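Local coordinates for protein proteasome chaperone 4 (Saccharomyces cerevisiae, PDB 2Z5B) that forms a heterodimer with IRC25 that binds proteasome precursors and helps the alpha-ring of the yeast 20S proteasome to form, and is involved in telomere length maintenance, at residues A[41-46]-A[101-106]; A[94-99]-A[119-124]; A[108-113]-A[140-145]. All coordinates share one frame; numbering follows the deposited sequence.

Contact 1: A[41-46]-A[101-106]; sequences ISLVVG and RHMATI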
loop_
_atom_site.group_PDB
_atom_site.type_symbol
_atom_site.label_atom_id
_atom_site.label_comp_id
_atom_site.label_asym_id
_atom_site.label_seq_id
_atom_site.Cartn_x
_atom_site.Cartn_y
_atom_site.Cartn_z
ATOM N N ILE A 41 6.253 6.681 6.379
ATOM C CA ILE A 41 7.154 6.008 5.445
ATOM C C ILE A 41 6.427 4.742 5.023
ATOM O O ILE A 41 5.797 4.079 5.850
ATOM C CB ILE A 41 8.499 5.647 6.122
ATOM C CG1 ILE A 41 9.338 6.903 6.351
ATOM C CG2 ILE A 41 9.312 4.650 5.295
ATOM C CD1 ILE A 41 10.439 6.701 7.361
ATOM N N SER A 42 6.461 4.440 3.726
ATOM C CA SER A 42 6.058 3.128 3.228
ATOM C C SER A 42 7.283 2.479 2.607
ATOM O O SER A 42 7.984 3.110 1.807
ATOM C CB SER A 42 4.985 3.249 2.148
ATOM O OG SER A 42 3.790 3.776 2.679
ATOM N N LEU A 43 7.550 1.237 2.969
ATOM C CA LEU A 43 8.687 0.516 2.407
ATOM C C LEU A 43 8.215 -0.784 1.828
ATOM O O LEU A 43 7.492 -1.543 2.489
ATOM C CB LEU A 43 9.783 0.278 3.460
ATOM C CG LEU A 43 10.954 -0.624 3.038
ATOM C CD1 LEU A 43 11.775 0.053 1.952
ATOM C CD2 LEU A 43 11.847 -0.955 4.208
ATOM N N VAL A 44 8.563 -1.017 0.565
ATOM C CA VAL A 44 8.414 -2.353 -0.023
ATOM C C VAL A 44 9.836 -2.905 -0.166
ATOM O O VAL A 44 10.720 -2.240 -0.740
ATOM C CB VAL A 44 7.687 -2.331 -1.388
ATOM C CG1 VAL A 44 7.497 -3.755 -1.919
ATOM C CG2 VAL A 44 6.331 -1.619 -1.256
ATOM N N VAL A 45 10.075 -4.087 0.401
ATOM C CA VAL A 45 11.428 -4.666 0.401
ATOM C C VAL A 45 11.384 -6.175 0.137
ATOM O O VAL A 45 10.466 -6.855 0.559
ATOM C CB VAL A 45 12.251 -4.288 1.677
ATOM C CG1 VAL A 45 11.571 -4.767 2.966
ATOM C CG2 VAL A 45 13.723 -4.824 1.587
ATOM N N GLY A 46 12.355 -6.667 -0.623
ATOM C CA GLY A 46 12.445 -8.089 -0.939
ATOM C C GLY A 46 13.810 -8.402 -1.503
ATOM O O GLY A 46 14.639 -7.508 -1.667
ATOM N N ARG A 101 7.628 -7.082 10.952
ATOM C CA ARG A 101 7.384 -6.467 12.262
ATOM C C ARG A 101 8.569 -5.649 12.709
ATOM O O ARG A 101 8.408 -4.485 13.041
ATOM C CB ARG A 101 7.065 -7.521 13.329
ATOM C CG ARG A 101 6.888 -6.932 14.736
ATOM C CD ARG A 101 6.403 -8.025 15.697
ATOM N NE ARG A 101 7.257 -9.230 15.668
ATOM C CZ ARG A 101 8.362 -9.416 16.387
ATOM N NH1 ARG A 101 8.818 -8.483 17.223
ATOM N NH2 ARG A 101 9.024 -10.554 16.270
ATOM N N HIS A 102 9.753 -6.266 12.728
ATOM C CA HIS A 102 10.980 -5.563 13.107
ATOM C C HIS A 102 11.252 -4.362 12.228
ATOM O O HIS A 102 11.593 -3.292 12.734
ATOM C CB HIS A 102 12.191 -6.493 13.070
ATOM C CG HIS A 102 12.243 -7.458 14.214
ATOM N ND1 HIS A 102 12.767 -8.723 14.092
ATOM C CD2 HIS A 102 11.825 -7.345 15.498
ATOM C CE1 HIS A 102 12.666 -9.358 15.247
ATOM N NE2 HIS A 102 12.100 -8.543 16.120
ATOM N N MET A 103 11.115 -4.550 10.914
ATOM C CA MET A 103 11.331 -3.457 9.969
ATOM C C MET A 103 10.457 -2.260 10.270
ATOM O O MET A 103 10.958 -1.159 10.436
ATOM C CB MET A 103 11.123 -3.921 8.523
ATOM C CG MET A 103 11.596 -2.917 7.482
ATOM S SD MET A 103 13.383 -2.698 7.474
ATOM C CE MET A 103 13.867 -4.191 6.612
ATOM N N ALA A 104 9.152 -2.472 10.355
ATOM C CA ALA A 104 8.228 -1.375 10.583
ATOM C C ALA A 104 8.494 -0.727 11.936
ATOM O O ALA A 104 8.545 0.485 12.023
ATOM C CB ALA A 104 6.796 -1.857 10.486
ATOM N N THR A 105 8.653 -1.547 12.973
ATOM C CA THR A 105 8.827 -1.045 14.339
ATOM C C THR A 105 10.126 -0.267 14.497
ATOM O O THR A 105 10.134 0.818 15.070
ATOM C CB THR A 105 8.754 -2.193 15.385
ATOM O OG1 THR A 105 7.547 -2.944 15.181
ATOM C CG2 THR A 105 8.669 -1.615 16.811
ATOM N N ILE A 106 11.222 -0.811 13.978
ATOM C CA ILE A 106 12.510 -0.128 14.073
ATOM C C ILE A 106 12.543 1.168 13.230
ATOM O O ILE A 106 13.078 2.198 13.677
ATOM C CB ILE A 106 13.702 -1.064 13.734
ATOM C CG1 ILE A 106 13.835 -2.153 14.804
ATOM C CG2 ILE A 106 15.019 -0.274 13.697
ATOM C CD1 ILE A 106 14.379 -3.476 14.282
#

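Contact 2: A[94-99]-A[119-124]; sequences DRIRDM and WSSLPS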
loop_
_atom_site.group_PDB
_atom_site.type_symbol
_atom_site.label_atom_id
_atom_site.label_comp_id
_atom_site.label_asym_id
_atom_site.label_seq_id
_atom_site.Cartn_x
_atom_site.Cartn_y
_atom_site.Cartn_z
ATOM N N ASP A 94 6.340 -17.230 10.500
ATOM C CA ASP A 94 7.036 -16.402 11.512
ATOM C C ASP A 94 8.279 -15.699 10.971
ATOM O O ASP A 94 8.606 -14.604 11.411
ATOM C CB ASP A 94 7.502 -17.242 12.718
ATOM C CG ASP A 94 6.364 -17.915 13.469
ATOM O OD1 ASP A 94 5.171 -17.671 13.172
ATOM O OD2 ASP A 94 6.682 -18.707 14.392
ATOM N N ARG A 95 8.996 -16.361 10.057
ATOM C CA ARG A 95 10.252 -15.837 9.495
ATOM C C ARG A 95 10.010 -14.553 8.691
ATOM O O ARG A 95 10.795 -13.606 8.762
ATOM C CB ARG A 95 10.917 -16.884 8.588
ATOM C CG ARG A 95 11.315 -18.198 9.303
ATOM C CD ARG A 95 11.755 -19.264 8.298
ATOM N NE ARG A 95 10.625 -19.743 7.506
ATOM C CZ ARG A 95 10.687 -20.690 6.571
ATOM N NH1 ARG A 95 11.835 -21.291 6.285
ATOM N NH2 ARG A 95 9.588 -21.031 5.915
ATOM N N ILE A 96 8.924 -14.547 7.924
ATOM C CA ILE A 96 8.477 -13.344 7.205
ATOM C C ILE A 96 7.885 -12.314 8.173
ATOM O O ILE A 96 8.292 -11.160 8.141
ATOM C CB ILE A 96 7.481 -13.693 6.074
ATOM C CG1 ILE A 96 8.170 -14.605 5.046
ATOM C CG2 ILE A 96 6.950 -12.411 5.402
ATOM C CD1 ILE A 96 7.232 -15.296 4.077
ATOM N N ARG A 97 6.951 -12.738 9.040
ATOM C CA ARG A 97 6.327 -11.829 10.028
ATOM C C ARG A 97 7.317 -11.096 10.923
ATOM O O ARG A 97 7.177 -9.871 11.154
ATOM C CB ARG A 97 5.297 -12.558 10.911
ATOM C CG ARG A 97 4.202 -11.634 11.478
ATOM C CD ARG A 97 3.318 -12.330 12.520
ATOM N NE ARG A 97 2.870 -13.637 12.037
ATOM C CZ ARG A 97 3.350 -14.806 12.450
ATOM N NH1 ARG A 97 4.306 -14.866 13.379
ATOM N NH2 ARG A 97 2.876 -15.917 11.916
ATOM N N ASP A 98 8.296 -11.840 11.451
ATOM C CA ASP A 98 9.378 -11.253 12.269
ATOM C C ASP A 98 10.044 -10.107 11.533
ATOM O O ASP A 98 10.234 -9.027 12.088
ATOM C CB ASP A 98 10.447 -12.296 12.654
ATOM C CG ASP A 98 9.985 -13.232 13.766
ATOM O OD1 ASP A 98 8.841 -13.060 14.277
ATOM O OD2 ASP A 98 10.764 -14.156 14.106
ATOM N N MET A 99 10.403 -10.348 10.274
ATOM C CA MET A 99 11.121 -9.346 9.493
ATOM C C MET A 99 10.299 -8.074 9.291
ATOM O O MET A 99 10.814 -6.972 9.500
ATOM C CB MET A 99 11.540 -9.906 8.133
ATOM C CG MET A 99 12.155 -8.864 7.213
ATOM S SD MET A 99 13.621 -8.096 7.940
ATOM C CE MET A 99 14.730 -9.452 7.639
ATOM N N TRP A 119 6.786 -6.929 2.948
ATOM C CA TRP A 119 7.804 -7.889 2.559
ATOM C C TRP A 119 7.350 -8.579 1.268
ATOM O O TRP A 119 6.288 -9.194 1.215
ATOM C CB TRP A 119 8.202 -8.905 3.662
ATOM C CG TRP A 119 9.307 -9.803 3.102
ATOM C CD1 TRP A 119 9.133 -10.987 2.465
ATOM C CD2 TRP A 119 10.718 -9.511 3.035
ATOM N NE1 TRP A 119 10.347 -11.472 2.027
ATOM C CE2 TRP A 119 11.335 -10.582 2.363
ATOM C CE3 TRP A 119 11.517 -8.444 3.486
ATOM C CZ2 TRP A 119 12.724 -10.640 2.148
ATOM C CZ3 TRP A 119 12.892 -8.495 3.269
ATOM C CH2 TRP A 119 13.484 -9.580 2.609
ATOM N N SER A 120 8.147 -8.389 0.226
ATOM C CA SER A 120 7.901 -8.913 -1.109
ATOM C C SER A 120 8.734 -10.177 -1.285
ATOM O O SER A 120 9.954 -10.125 -1.180
ATOM C CB SER A 120 8.318 -7.857 -2.158
ATOM O OG SER A 120 8.368 -8.429 -3.463
ATOM N N SER A 121 8.070 -11.292 -1.582
ATOM C CA SER A 121 8.727 -12.593 -1.699
ATOM C C SER A 121 8.900 -13.017 -3.146
ATOM O O SER A 121 7.920 -13.192 -3.856
ATOM C CB SER A 121 7.910 -13.662 -0.971
ATOM O OG SER A 121 7.931 -13.429 0.429
ATOM N N LEU A 122 10.148 -13.180 -3.572
ATOM C CA LEU A 122 10.427 -13.803 -4.860
ATOM C C LEU A 122 9.713 -15.157 -4.975
ATOM O O LEU A 122 9.556 -15.870 -3.981
ATOM C CB LEU A 122 11.940 -13.998 -5.062
ATOM C CG LEU A 122 12.805 -12.758 -5.322
ATOM C CD1 LEU A 122 14.286 -13.133 -5.505
ATOM C CD2 LEU A 122 12.309 -11.941 -6.535
ATOM N N PRO A 123 9.283 -15.524 -6.190
ATOM C CA PRO A 123 8.724 -16.861 -6.344
ATOM C C PRO A 123 9.657 -17.916 -5.740
ATOM O O PRO A 123 9.167 -18.889 -5.168
ATOM C CB PRO A 123 8.640 -17.014 -7.862
ATOM C CG PRO A 123 8.378 -15.613 -8.328
ATOM C CD PRO A 123 9.251 -14.768 -7.458
ATOM N N SER A 124 10.972 -17.673 -5.806
ATOM C CA SER A 124 12.012 -18.643 -5.415
ATOM C C SER A 124 12.458 -18.571 -3.953
ATOM O O SER A 124 13.270 -19.388 -3.495
ATOM C CB SER A 124 13.245 -18.440 -6.291
ATOM O OG SER A 124 13.796 -17.164 -6.021
#

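Contact 3: A[108-113]-A[140-145]; sequences SERFNR and KCLDLL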
loop_
_atom_site.group_PDB
_atom_site.type_symbol
_atom_site.label_atom_id
_atom_site.label_comp_id
_atom_site.label_asym_id
_atom_site.label_seq_id
_atom_site.Cartn_x
_atom_site.Cartn_y
_atom_site.Cartn_z
ATOM N N SER A 108 9.927 3.058 12.469
ATOM C CA SER A 108 9.072 4.007 13.172
ATOM C C SER A 108 9.798 4.622 14.380
ATOM O O SER A 108 9.755 5.836 14.579
ATOM C CB SER A 108 7.772 3.332 13.589
ATOM O OG SER A 108 6.889 4.275 14.161
ATOM N N GLU A 109 10.467 3.786 15.171
ATOM C CA GLU A 109 11.306 4.279 16.271
ATOM C C GLU A 109 12.409 5.194 15.749
ATOM O O GLU A 109 12.591 6.313 16.241
ATOM C CB GLU A 109 11.904 3.110 17.069
ATOM C CG GLU A 109 10.904 2.428 17.971
ATOM C CD GLU A 109 11.412 1.140 18.598
ATOM O OE1 GLU A 109 11.678 0.172 17.845
ATOM O OE2 GLU A 109 11.508 1.094 19.853
ATOM N N ARG A 110 13.132 4.730 14.735
ATOM C CA ARG A 110 14.293 5.451 14.248
ATOM C C ARG A 110 13.934 6.855 13.779
ATOM O O ARG A 110 14.674 7.807 14.022
ATOM C CB ARG A 110 15.004 4.653 13.144
ATOM C CG ARG A 110 16.312 5.261 12.637
ATOM C CD ARG A 110 17.295 5.598 13.772
ATOM N NE ARG A 110 18.532 6.202 13.273
ATOM C CZ ARG A 110 18.657 7.465 12.866
ATOM N NH1 ARG A 110 17.617 8.288 12.879
ATOM N NH2 ARG A 110 19.833 7.906 12.431
ATOM N N PHE A 111 12.781 6.990 13.134
ATOM C CA PHE A 111 12.462 8.243 12.471
ATOM C C PHE A 111 11.276 8.976 13.062
ATOM O O PHE A 111 10.907 10.042 12.579
ATOM C CB PHE A 111 12.320 8.017 10.964
ATOM C CG PHE A 111 13.564 7.463 10.339
ATOM C CD1 PHE A 111 14.700 8.270 10.179
ATOM C CD2 PHE A 111 13.624 6.133 9.946
ATOM C CE1 PHE A 111 15.858 7.758 9.624
ATOM C CE2 PHE A 111 14.777 5.614 9.391
ATOM C CZ PHE A 111 15.895 6.427 9.224
ATOM N N ASN A 112 10.711 8.398 14.121
ATOM C CA ASN A 112 9.608 8.986 14.868
ATOM C C ASN A 112 8.433 9.361 13.962
ATOM O O ASN A 112 7.917 10.477 14.020
ATOM C CB ASN A 112 10.104 10.172 15.715
ATOM C CG ASN A 112 9.060 10.676 16.717
ATOM O OD1 ASN A 112 9.142 11.811 17.190
ATOM N ND2 ASN A 112 8.091 9.840 17.043
ATOM N N ARG A 113 8.026 8.411 13.121
ATOM C CA ARG A 113 6.880 8.603 12.232
ATOM C C ARG A 113 6.194 7.270 11.946
ATOM O O ARG A 113 6.789 6.219 12.171
ATOM C CB ARG A 113 7.336 9.249 10.925
ATOM C CG ARG A 113 8.301 8.418 10.107
ATOM C CD ARG A 113 9.066 9.307 9.163
ATOM N NE ARG A 113 8.182 10.330 8.645
ATOM C CZ ARG A 113 8.412 11.637 8.720
ATOM N NH1 ARG A 113 7.516 12.475 8.229
ATOM N NH2 ARG A 113 9.534 12.099 9.248
ATOM N N LYS A 140 20.677 -2.306 6.609
ATOM C CA LYS A 140 20.816 -1.742 5.271
ATOM C C LYS A 140 19.618 -0.882 4.906
ATOM O O LYS A 140 19.764 0.125 4.217
ATOM C CB LYS A 140 21.038 -2.821 4.205
ATOM C CG LYS A 140 22.407 -3.558 4.308
ATOM C CD LYS A 140 23.637 -2.637 4.286
ATOM C CE LYS A 140 24.216 -2.506 2.881
ATOM N NZ LYS A 140 25.576 -1.862 2.861
ATOM N N CYS A 141 18.437 -1.270 5.379
ATOM C CA CYS A 141 17.239 -0.478 5.100
ATOM C C CYS A 141 17.235 0.808 5.909
ATOM O O CYS A 141 16.847 1.850 5.406
ATOM C CB CYS A 141 15.964 -1.293 5.318
ATOM S SG CYS A 141 15.656 -2.522 4.004
ATOM N N LEU A 142 17.677 0.733 7.158
ATOM C CA LEU A 142 17.854 1.932 7.982
ATOM C C LEU A 142 18.853 2.920 7.376
ATOM O O LEU A 142 18.598 4.128 7.314
ATOM C CB LEU A 142 18.328 1.538 9.380
ATOM C CG LEU A 142 17.274 1.028 10.352
ATOM C CD1 LEU A 142 17.907 0.902 11.717
ATOM C CD2 LEU A 142 16.087 2.000 10.399
ATOM N N ASP A 143 20.002 2.393 6.963
ATOM C CA ASP A 143 21.025 3.162 6.268
ATOM C C ASP A 143 20.510 3.894 5.039
ATOM O O ASP A 143 20.754 5.089 4.864
ATOM C CB ASP A 143 22.147 2.233 5.849
ATOM C CG ASP A 143 23.313 2.321 6.757
ATOM O OD1 ASP A 143 23.112 2.239 7.993
ATOM O OD2 ASP A 143 24.431 2.508 6.225
ATOM N N LEU A 144 19.802 3.166 4.188
ATOM C CA LEU A 144 19.225 3.746 2.993
ATOM C C LEU A 144 18.294 4.900 3.346
ATOM O O LEU A 144 18.421 5.986 2.793
ATOM C CB LEU A 144 18.484 2.666 2.196
ATOM C CG LEU A 144 17.756 3.136 0.941
ATOM C CD1 LEU A 144 18.751 3.741 -0.062
ATOM C CD2 LEU A 144 17.028 1.965 0.323
ATOM N N LEU A 145 17.374 4.649 4.278
ATOM C CA LEU A 145 16.394 5.617 4.745
ATOM C C LEU A 145 16.998 6.867 5.395
ATOM O O LEU A 145 16.528 7.973 5.146
ATOM C CB LEU A 145 15.399 4.942 5.699
ATOM C CG LEU A 145 14.480 3.929 5.009
ATOM C CD1 LEU A 145 13.635 3.151 6.023
ATOM C CD2 LEU A 145 13.594 4.600 3.955
#

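Contact 1: A[41-46]-A[101-106]
Leu43 meets Met103 through one methyl branch: CD2 of Leu43 lies 3.8 Å from CG of Met103 and 4.0 Å from its SD, the two side chains crossing at about a right angle. A second, looser touch is made two residues further along the strand, where CG1 of Val45 comes within 4.3 Å of the Met103 CE methyl. Because the methionine bends at both chi2 (67°) and chi3 (77°), its thioether folds back, with CG and SD against the leucine and CE near the valine. All three residues are buried and all the cross-contacts are apolar. This is a helix layer packed on a mixed, mostly antiparallel sheet: helix 94-111 lies over it, and strand 41-47 runs between 24-31 and 115-121. The layer is continued by Val26 of the former strand, which touches Leu43 and Val45, and by Val117 of the latter, beneath Met103. Leu138 and Cys141 of helix 134-149 also pack against the methionine. Ser42 projects to the other face of the sheet, where its OG hydrogen-bonds Gln41 of the partner chain YLR021W, so the same strand serves both the core and the heterodimer interface.

Contact 2: A[94-99]-A[119-124]
Trp119 and Met99 both hold CG anti to the backbone N (chi1 -178° and 174°), which sends the indole out from strand 115-121 and the thioether chain out from helix 94-111 until they meet. In Ile96 the branch with that orientation is CG2, and this methyl is the one that reaches the tryptophan. The two helix residues divide the indole between them. CG2 of Ile96 sits 3.9 Å from CD1 of Trp119, on the pyrrole part, and 4.1 Å from its CB. Met99 takes the benzo part, its CG 3.8 Å from CE3 and 4.0 Å from CZ3 of Trp119. Ile96 crosses the tryptophan at about a right angle, whereas Met99 runs at a slant to it. The other end of the isoleucine, CD1, reaches along the strand to 4.2 Å from OG of Ser121, a marginal approach to a polar atom engaged by Ser60 and Glu125. Glu125 also accepts the indole N-H, through its other carboxylate oxygen, which ties down the polar edge of the ring while Phe47 meets the indole edge-to-face. On the outer side of the helix, both NH1 and NH2 of Arg97 grip OD1 of Asp94, with the NH1 bond at 2.9 Å. The short helix and strand segments run roughly antiparallel, at 145°, with their axes 9.8 Å apart. Such a separation is that of an alpha-helix packed on a beta-sheet, here with the indole filling the layer between them near the start of helix 94-111 and the end of strand 115-121.

Contact 3: A[108-113]-A[140-145]
Phe111 and Leu142 bury the most surface here, with Leu145 next, and together they pack helix 94-111 against helix 134-149, two helices packed on the same sheet. The phenyl ring reaches the second helix with its CE2-CZ side. CE2 of Phe111 lies 3.8 Å from CB of Leu145, and the same carbon is 4.0 Å from CD2 of Leu142, so one ring atom bridges residues three apart on the facing helix. Leu142 starts out alongside rather than at the opposite helix, but with CG anti to the carbonyl carbon (chi1 -79°) and chi2 at -171°, CD2 is brought to Phe111 and Arg110. Ile106 and Ile107 extend this apolar patch along the first helix, while Ile41 of strand 41-47 lies against Phe111 from the sheet. Arg110 contributes its aliphatic stem: CG approaches CD2 of Leu142 to 4.0 Å while also lying over one face of the Phe111 ring, 3.5 Å above its plane and toward the rim. Just beyond Phe111 the helix ends as Asn112 adopts positive phi (53°). The turn is secured by the Ser108 hydroxyl, whose OG donates to O of Arg113 at 2.8 Å, approaching from above the carbonyl plane.

Overall arrangement
After strands 6-13 and 24-31, strand 41-47 opens contact 1, which closes the longest of the three loops when the chain reaches helix 94-111. Contact 2 opens at the start of that helix, before contact 1 has closed, and ends on strand 115-121, so these two loops cross. Contact 3 opens at the helix's far end, after contact 1 has closed but inside the loop of contact 2, and crosses the latter by running on to helix 134-149. Helix 94-111 is common to all three. Contacts 1 and 2 set it on neighbouring strands, linked where Val45 O probably accepts from Ser120 N; contact 3 adds the last helix, and Cys141 meets Met103 and Val45.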